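Local coordinates for envelopment polyprotein (Bovine Schmallenberg virus BH80/Germany/2011, PDB 7A56), which probably drives fusion of the viral and host membranes during entry, as the class II fusion glycoprotein Gc, captured here in its postfusion form, at residues L38-L49 and I204-S213. Residues are numbered along the deposited sequence; the frame is centred on the assembly and turned at random.
Sequences LTMHYFKPLKNL and ITMAHESFCS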
loop_
_atom_site.group_PDB
_atom_site.type_symbol
_atom_site.label_atom_id
_atom_site.label_comp_id
_atom_site.label_asym_id
_atom_site.label_seq_id
_atom_site.Cartn_x
_atom_site.Cartn_y
_atom_site.Cartn_z
ATOM N N LEU A 38 1.503 -10.187 37.835
ATOM C CA LEU A 38 1.526 -9.237 36.711
ATOM C C LEU A 38 2.389 -8.031 37.033
ATOM O O LEU A 38 3.239 -7.615 36.231
ATOM C CB LEU A 38 0.094 -8.835 36.377
ATOM C CG LEU A 38 -0.793 -9.949 35.757
ATOM C CD1 LEU A 38 -2.174 -9.400 35.470
ATOM C CD2 LEU A 38 -0.241 -10.483 34.437
ATOM N N THR A 39 2.211 -7.475 38.222
ATOM C CA THR A 39 2.993 -6.302 38.609
ATOM C C THR A 39 4.479 -6.620 38.674
ATOM O O THR A 39 5.313 -5.783 38.341
ATOM C CB THR A 39 2.517 -5.803 39.979
ATOM O OG1 THR A 39 1.140 -5.416 39.884
ATOM C CG2 THR A 39 3.353 -4.628 40.435
ATOM N N MET A 40 4.836 -7.802 39.180
ATOM C CA MET A 40 6.237 -8.197 39.262
ATOM C C MET A 40 6.834 -8.434 37.899
ATOM O O MET A 40 8.055 -8.347 37.740
ATOM C CB MET A 40 6.379 -9.490 40.125
ATOM C CG MET A 40 6.198 -9.307 41.629
ATOM S SD MET A 40 7.626 -8.618 42.527
ATOM C CE MET A 40 7.294 -6.853 42.424
ATOM N N HIS A 41 5.993 -8.677 36.890
ATOM C CA HIS A 41 6.471 -8.855 35.542
ATOM C C HIS A 41 6.182 -7.618 34.677
ATOM O O HIS A 41 5.951 -7.724 33.482
ATOM C CB HIS A 41 5.889 -10.126 34.938
ATOM C CG HIS A 41 6.417 -11.367 35.595
ATOM N ND1 HIS A 41 5.785 -11.964 36.662
ATOM C CD2 HIS A 41 7.526 -12.108 35.347
ATOM C CE1 HIS A 41 6.475 -13.030 37.044
ATOM N NE2 HIS A 41 7.543 -13.132 36.269
ATOM N N TYR A 42 6.209 -6.446 35.306
ATOM C CA TYR A 42 6.257 -5.123 34.678
ATOM C C TYR A 42 4.958 -4.712 33.977
ATOM O O TYR A 42 4.980 -3.776 33.181
ATOM C CB TYR A 42 7.456 -4.998 33.704
ATOM C CG TYR A 42 8.794 -5.114 34.431
ATOM C CD1 TYR A 42 9.399 -3.996 34.996
ATOM C CD2 TYR A 42 9.433 -6.365 34.581
ATOM C CE1 TYR A 42 10.619 -4.106 35.700
ATOM C CE2 TYR A 42 10.639 -6.487 35.265
ATOM C CZ TYR A 42 11.234 -5.353 35.826
ATOM O OH TYR A 42 12.436 -5.456 36.505
ATOM N N PHE A 43 3.819 -5.345 34.270
ATOM C CA PHE A 43 2.534 -4.798 33.842
ATOM C C PHE A 43 2.236 -3.591 34.715
ATOM O O PHE A 43 2.567 -3.574 35.905
ATOM C CB PHE A 43 1.384 -5.822 34.006
ATOM C CG PHE A 43 1.388 -6.955 32.996
ATOM C CD1 PHE A 43 2.351 -7.949 33.048
ATOM C CD2 PHE A 43 0.387 -7.055 32.047
ATOM C CE1 PHE A 43 2.355 -8.984 32.134
ATOM C CE2 PHE A 43 0.373 -8.096 31.117
ATOM C CZ PHE A 43 1.347 -9.063 31.167
ATOM N N LYS A 44 1.598 -2.564 34.122
ATOM C CA LYS A 44 1.298 -1.328 34.841
ATOM C C LYS A 44 -0.119 -1.386 35.418
ATOM O O LYS A 44 -1.065 -1.618 34.649
ATOM C CB LYS A 44 1.383 -0.171 33.847
ATOM C CG LYS A 44 2.806 0.003 33.351
ATOM C CD LYS A 44 2.900 0.972 32.205
ATOM C CE LYS A 44 4.331 1.454 32.039
ATOM N NZ LYS A 44 4.371 2.889 31.602
ATOM N N PRO A 45 -0.342 -1.093 36.707
ATOM C CA PRO A 45 -1.727 -1.123 37.238
ATOM C C PRO A 45 -2.494 0.156 36.889
ATOM O O PRO A 45 -1.990 1.278 37.072
ATOM C CB PRO A 45 -1.541 -1.270 38.760
ATOM C CG PRO A 45 -0.100 -1.360 38.994
ATOM C CD PRO A 45 0.613 -0.810 37.796
ATOM N N LEU A 46 -3.678 -0.019 36.298
ATOM C CA LEU A 46 -4.572 1.105 35.955
ATOM C C LEU A 46 -5.848 0.998 36.799
ATOM O O LEU A 46 -6.365 -0.105 37.056
ATOM C CB LEU A 46 -4.944 1.158 34.456
ATOM C CG LEU A 46 -3.970 1.918 33.531
ATOM C CD1 LEU A 46 -2.653 1.191 33.605
ATOM C CD2 LEU A 46 -4.495 1.846 32.110
ATOM N N LYS A 47 -6.339 2.148 37.259
ATOM C CA LYS A 47 -7.474 2.135 38.173
ATOM C C LYS A 47 -8.531 3.099 37.636
ATOM O O LYS A 47 -8.229 4.042 36.897
ATOM C CB LYS A 47 -7.034 2.486 39.631
ATOM C CG LYS A 47 -6.515 1.202 40.448
ATOM C CD LYS A 47 -6.899 1.213 41.940
ATOM C CE LYS A 47 -7.420 -0.141 42.486
ATOM N NZ LYS A 47 -6.316 -1.066 42.947
ATOM N N ASN A 48 -9.783 2.886 38.064
ATOM C CA ASN A 48 -10.891 3.783 37.727
ATOM C C ASN A 48 -11.082 3.910 36.216
ATOM O O ASN A 48 -11.354 5.001 35.701
ATOM C CB ASN A 48 -10.716 5.174 38.346
ATOM C CG ASN A 48 -12.045 5.853 38.559
ATOM O OD1 ASN A 48 -13.023 5.177 38.877
ATOM N ND2 ASN A 48 -12.109 7.165 38.348
ATOM N N LEU A 49 -10.918 2.797 35.498
ATOM C CA LEU A 49 -11.190 2.823 34.072
ATOM C C LEU A 49 -12.697 2.783 33.800
ATOM O O LEU A 49 -13.463 2.333 34.637
ATOM C CB LEU A 49 -10.487 1.666 33.387
ATOM C CG LEU A 49 -8.956 1.690 33.301
ATOM C CD1 LEU A 49 -8.380 0.498 32.496
ATOM C CD2 LEU A 49 -8.453 2.992 32.652
ATOM N N ILE A 204 -4.810 -7.004 31.165
ATOM C CA ILE A 204 -5.550 -8.015 31.930
ATOM C C ILE A 204 -6.502 -7.255 32.831
ATOM O O ILE A 204 -6.077 -6.537 33.748
ATOM C CB ILE A 204 -4.608 -8.888 32.773
ATOM C CG1 ILE A 204 -3.519 -9.515 31.909
ATOM C CG2 ILE A 204 -5.406 -10.050 33.520
ATOM C CD1 ILE A 204 -4.062 -10.445 30.837
ATOM N N THR A 205 -7.795 -7.440 32.631
ATOM C CA THR A 205 -8.772 -6.670 33.388
ATOM C C THR A 205 -9.474 -7.600 34.381
ATOM O O THR A 205 -10.088 -8.613 33.994
ATOM C CB THR A 205 -9.740 -5.984 32.431
ATOM O OG1 THR A 205 -9.000 -4.990 31.698
ATOM C CG2 THR A 205 -10.928 -5.295 33.161
ATOM N N MET A 206 -9.296 -7.307 35.662
ATOM C CA MET A 206 -9.984 -7.997 36.737
ATOM C C MET A 206 -10.849 -6.959 37.438
ATOM O O MET A 206 -10.859 -5.776 37.068
ATOM C CB MET A 206 -8.985 -8.705 37.665
ATOM C CG MET A 206 -8.343 -10.002 37.014
ATOM S SD MET A 206 -7.429 -10.897 38.317
ATOM C CE MET A 206 -6.148 -9.599 38.556
ATOM N N ALA A 207 -11.621 -7.399 38.401
ATOM C CA ALA A 207 -12.584 -6.512 39.051
ATOM C C ALA A 207 -11.917 -5.236 39.574
ATOM O O ALA A 207 -10.977 -5.286 40.377
ATOM C CB ALA A 207 -13.276 -7.258 40.196
ATOM N N HIS A 208 -12.395 -4.100 39.097
ATOM C CA HIS A 208 -11.857 -2.793 39.469
ATOM C C HIS A 208 -10.329 -2.671 39.459
ATOM O O HIS A 208 -9.777 -1.795 40.145
ATOM C CB HIS A 208 -12.353 -2.386 40.859
ATOM C CG HIS A 208 -13.845 -2.393 40.994
ATOM N ND1 HIS A 208 -14.657 -1.471 40.362
ATOM C CD2 HIS A 208 -14.672 -3.212 41.693
ATOM C CE1 HIS A 208 -15.920 -1.724 40.661
ATOM N NE2 HIS A 208 -15.955 -2.770 41.473
ATOM N N GLU A 209 -9.620 -3.531 38.724
ATOM C CA GLU A 209 -8.215 -3.220 38.484
ATOM C C GLU A 209 -7.792 -3.782 37.136
ATOM O O GLU A 209 -8.162 -4.906 36.774
ATOM C CB GLU A 209 -7.315 -3.761 39.612
ATOM C CG GLU A 209 -5.945 -3.028 39.661
ATOM C CD GLU A 209 -5.230 -3.139 41.032
ATOM O OE1 GLU A 209 -5.622 -4.047 41.825
ATOM O OE2 GLU A 209 -4.288 -2.300 41.290
ATOM N N SER A 210 -7.008 -3.008 36.394
ATOM C CA SER A 210 -6.448 -3.499 35.144
ATOM C C SER A 210 -4.916 -3.465 35.191
ATOM O O SER A 210 -4.321 -2.685 35.935
ATOM C CB SER A 210 -6.969 -2.667 33.932
ATOM O OG SER A 210 -8.247 -3.131 33.495
ATOM N N PHE A 211 -4.289 -4.370 34.443
ATOM C CA PHE A 211 -2.837 -4.480 34.358
ATOM C C PHE A 211 -2.425 -4.476 32.899
ATOM O O PHE A 211 -2.762 -5.396 32.147
ATOM C CB PHE A 211 -2.361 -5.752 35.078
ATOM C CG PHE A 211 -2.704 -5.741 36.538
ATOM C CD1 PHE A 211 -1.861 -5.122 37.464
ATOM C CD2 PHE A 211 -3.908 -6.279 36.987
ATOM C CE1 PHE A 211 -2.201 -5.072 38.798
ATOM C CE2 PHE A 211 -4.240 -6.256 38.335
ATOM C CZ PHE A 211 -3.395 -5.633 39.243
ATOM N N CYS A 212 -1.698 -3.436 32.486
ATOM C CA CYS A 212 -1.564 -3.145 31.072
ATOM C C CYS A 212 -0.110 -3.073 30.640
ATOM O O CYS A 212 0.768 -2.767 31.437
ATOM C CB CYS A 212 -2.215 -1.794 30.717
ATOM S SG CYS A 212 -3.944 -1.751 31.176
ATOM N N SER A 213 0.123 -3.333 29.367
ATOM C CA SER A 213 1.470 -3.143 28.827
ATOM C C SER A 213 1.403 -2.981 27.318
ATOM O O SER A 213 0.541 -3.590 26.648
ATOM C CB SER A 213 2.347 -4.367 29.192
ATOM O OG SER A 213 3.620 -4.227 28.590
HETATM O O HOH W 1 5.138 -2.331 30.825
HETATM O O HOH W 2 -10.730 0.710 39.691
#
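Phe211 of strand 209-214 packs against Leu38, Thr39, Phe43 and Pro45. Its CB touches two of them, 3.7 Å from Leu38 CD1 and, about at right angles to that, 3.9 Å from Phe43 CB. CG, anti to the carbonyl carbon (chi1 -61°), turns the ring toward the helix end and stays close to the same Leu38 methyl; the Phe211 and Leu38 side chains cross at about a right angle. Further out, CD2 still meets Leu38 CD1. On the other branch CD1 lies near Thr39 OG1 and Pro45 CA, and CE1 comes 3.5 Å from Thr39 OG1 and 3.9 Å from Pro45 CB. That hydroxyl is hydrogen-bonded to Ala35 O, one turn back in helix 23-40, and Phe211 touches the Ala35 side chain too. Leu38 CD2 sits over the centre of the Phe43 ring, 3.7 Å above its plane. A Schellman motif with Tyr42 at C-prime ends the helix here and turns the chain into strand 44-46, which adds antiparallel to the outer strand of the 197-206/209-214 beta hairpin. Four backbone hydrogen bonds join them; Lys44 N to Cys212 O is nearly straight at 178°. On the sheet face away from Phe211, Leu46 CD2 packs 3.8 Å from Cys212 SG, which is disulfide-bonded to Cys203 in the partner hairpin strand. Beyond the Leu46-Ser210 pair, Lys47 NZ forms a 2.9 Å salt bridge with Glu209 OE2, and a water links Asn48 N with His208 O.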